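Local coordinates for protein sortase B (Listeria monocytogenes serovar 1/2a, PDB 5JCV) that cleaves the C-terminal sorting signal of surface proteins and, through a thioester intermediate, attaches them covalently to the cell wall, at residues Ser52-Tyr57 against Ile69-Asn74. Sequence-based numbering, arbitrary orientation.
Sequences SIFKDY and IIYGHN
Phe54 and Tyr71 form the hydrogen-bonded pair of an antiparallel beta hairpin: Phe54 N donates to Tyr71 O at 3.0 Å, and Tyr71 N to Phe54 O at 2.8 Å. Two residues further on, past the non-hydrogen-bonded pair Lys55/Ile70, Asp56 N donates to Ile69 O (2.8 Å). Beyond the direct bonds, a water accepts from His73 N and gives a weak bond to Ser52 O.

On the face carrying Phe54 and Tyr71, the Tyr71 CB lies over one face of the Phe54 ring, 3.8 Å from its centroid, a CH-pi contact; the two rings are inclined at 38°. With CG anti to the backbone N (chi1 -168°), the Asp56 carboxylate comes to the edge of the Tyr71 ring, where Tyr71 OH donates to Asp56 OD2 at 2.7 Å. On the other face, Ile70 CD1 rests on CB and CG of Lys55, and Ile70 CG2 presses tightly on Ile53 CG2 (3.4 Å).

Strands 26-30 and 160-165 flank this hairpin in the sheet of the sortase domain. In the buried Asp56 carboxylate, OD2 takes the phenol and a weak bond from Asn35, OD1 the guanidinium of Arg58, which probably favours the charged form; the bond to OD2 holds the tyrosine hydroxyl in place.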
loop_
_atom_site.group_PDB
_atom_site.type_symbol
_atom_site.label_atom_id
_atom_site.label_comp_id
_atom_site.label_asym_id
_atom_site.label_seq_id
_atom_site.Cartn_x
_atom_site.Cartn_y
_atom_site.Cartn_z
ATOM N N SER A 52 -13.805 9.180 -8.763
ATOM C CA SER A 52 -12.508 8.584 -8.839
ATOM C C SER A 52 -12.618 7.246 -9.511
ATOM O O SER A 52 -13.700 6.697 -9.614
ATOM C CB SER A 52 -11.985 8.314 -7.422
ATOM O OG SER A 52 -11.764 9.545 -6.776
ATOM N N ILE A 53 -11.474 6.719 -9.930
ATOM C CA ILE A 53 -11.328 5.296 -10.254
ATOM C C ILE A 53 -11.287 4.484 -8.970
ATOM O O ILE A 53 -10.539 4.832 -8.040
ATOM C CB ILE A 53 -10.034 5.019 -11.058
ATOM C CG1 ILE A 53 -9.916 5.919 -12.302
ATOM C CG2 ILE A 53 -9.959 3.552 -11.431
ATOM C CD1 ILE A 53 -11.132 5.913 -13.240
ATOM N N PHE A 54 -12.080 3.412 -8.883
ATOM C CA PHE A 54 -12.123 2.687 -7.627
ATOM C C PHE A 54 -12.334 1.196 -7.766
ATOM O O PHE A 54 -12.983 0.727 -8.686
ATOM C CB PHE A 54 -13.205 3.279 -6.664
ATOM C CG PHE A 54 -14.635 3.102 -7.133
ATOM C CD1 PHE A 54 -15.379 2.006 -6.741
ATOM C CD2 PHE A 54 -15.226 4.030 -7.983
ATOM C CE1 PHE A 54 -16.703 1.850 -7.155
ATOM C CE2 PHE A 54 -16.532 3.882 -8.408
ATOM C CZ PHE A 54 -17.288 2.794 -7.979
ATOM N N LYS A 55 -11.810 0.473 -6.789
ATOM C CA LYS A 55 -11.848 -0.952 -6.776
ATOM C C LYS A 55 -13.104 -1.367 -6.054
ATOM O O LYS A 55 -13.486 -0.759 -5.029
ATOM C CB LYS A 55 -10.595 -1.507 -6.070
ATOM C CG LYS A 55 -10.479 -3.035 -6.147
ATOM C CD LYS A 55 -9.478 -3.639 -5.163
ATOM C CE LYS A 55 -8.054 -3.602 -5.656
ATOM N NZ LYS A 55 -7.026 -4.278 -4.758
ATOM N N ASP A 56 -13.734 -2.407 -6.586
ATOM C CA ASP A 56 -14.953 -2.957 -6.032
ATOM C C ASP A 56 -14.714 -3.308 -4.584
ATOM O O ASP A 56 -13.734 -3.950 -4.274
ATOM C CB ASP A 56 -15.352 -4.238 -6.785
ATOM C CG ASP A 56 -16.756 -4.696 -6.458
ATOM O OD1 ASP A 56 -17.028 -5.149 -5.330
ATOM O OD2 ASP A 56 -17.620 -4.605 -7.351
ATOM N N TYR A 57 -15.635 -2.932 -3.710
ATOM C CA TYR A 57 -15.482 -3.150 -2.272
ATOM C C TYR A 57 -15.373 -4.616 -1.879
ATOM O O TYR A 57 -14.862 -4.934 -0.794
ATOM C CB TYR A 57 -16.657 -2.550 -1.516
ATOM C CG TYR A 57 -17.926 -3.426 -1.499
ATOM C CD1 TYR A 57 -18.145 -4.413 -0.503
ATOM C CD2 TYR A 57 -18.935 -3.220 -2.437
ATOM C CE1 TYR A 57 -19.335 -5.162 -0.492
ATOM C CE2 TYR A 57 -20.102 -3.954 -2.425
ATOM C CZ TYR A 57 -20.306 -4.924 -1.467
ATOM O OH TYR A 57 -21.506 -5.628 -1.536
ATOM N N ILE A 69 -12.436 -6.088 -9.819
ATOM C CA ILE A 69 -13.132 -5.129 -10.682
ATOM C C ILE A 69 -12.816 -3.698 -10.283
ATOM O O ILE A 69 -12.886 -3.316 -9.098
ATOM C CB ILE A 69 -14.656 -5.355 -10.655
ATOM C CG1 ILE A 69 -15.005 -6.793 -11.083
ATOM C CG2 ILE A 69 -15.404 -4.389 -11.575
ATOM C CD1 ILE A 69 -16.296 -7.273 -10.470
ATOM N N ILE A 70 -12.474 -2.917 -11.300
ATOM C CA ILE A 70 -12.152 -1.522 -11.162
ATOM C C ILE A 70 -13.167 -0.724 -12.013
ATOM O O ILE A 70 -13.342 -0.977 -13.216
ATOM C CB ILE A 70 -10.717 -1.222 -11.693
ATOM C CG1 ILE A 70 -9.660 -2.184 -11.135
ATOM C CG2 ILE A 70 -10.316 0.196 -11.324
ATOM C CD1 ILE A 70 -9.585 -2.201 -9.602
ATOM N N TYR A 71 -13.750 0.281 -11.392
ATOM C CA TYR A 71 -14.819 1.041 -11.930
ATOM C C TYR A 71 -14.383 2.481 -12.164
ATOM O O TYR A 71 -13.517 2.994 -11.457
ATOM C CB TYR A 71 -15.973 1.075 -10.912
ATOM C CG TYR A 71 -16.634 -0.249 -10.625
ATOM C CD1 TYR A 71 -17.457 -0.876 -11.573
ATOM C CD2 TYR A 71 -16.477 -0.852 -9.405
ATOM C CE1 TYR A 71 -18.059 -2.093 -11.311
ATOM C CE2 TYR A 71 -17.076 -2.062 -9.123
ATOM C CZ TYR A 71 -17.871 -2.656 -10.069
ATOM O OH TYR A 71 -18.443 -3.830 -9.764
ATOM N N GLY A 72 -14.985 3.146 -13.148
ATOM C CA GLY A 72 -14.800 4.594 -13.322
ATOM C C GLY A 72 -15.915 5.144 -14.188
ATOM O O GLY A 72 -16.535 4.392 -14.899
ATOM N N HIS A 73 -16.194 6.444 -14.120
ATOM C CA HIS A 73 -17.217 7.036 -14.989
ATOM C C HIS A 73 -16.774 7.053 -16.421
ATOM O O HIS A 73 -15.592 7.202 -16.742
ATOM C CB HIS A 73 -17.520 8.474 -14.596
ATOM C CG HIS A 73 -18.428 8.602 -13.418
ATOM N ND1 HIS A 73 -19.759 8.261 -13.474
ATOM C CD2 HIS A 73 -18.207 9.055 -12.159
ATOM C CE1 HIS A 73 -20.317 8.484 -12.296
ATOM N NE2 HIS A 73 -19.392 8.955 -11.479
ATOM N N ASN A 74 -17.748 6.881 -17.289
ATOM C CA ASN A 74 -17.593 7.192 -18.681
ATOM C C ASN A 74 -17.830 8.665 -18.943
ATOM O O ASN A 74 -18.885 9.039 -19.432
ATOM C CB ASN A 74 -18.553 6.352 -19.522
ATOM C CG ASN A 74 -18.410 6.665 -21.008
ATOM O OD1 ASN A 74 -17.462 7.342 -21.436
ATOM N ND2 ASN A 74 -19.368 6.213 -21.795
HETATM O O HOH W 1 -14.889 7.950 -12.027
#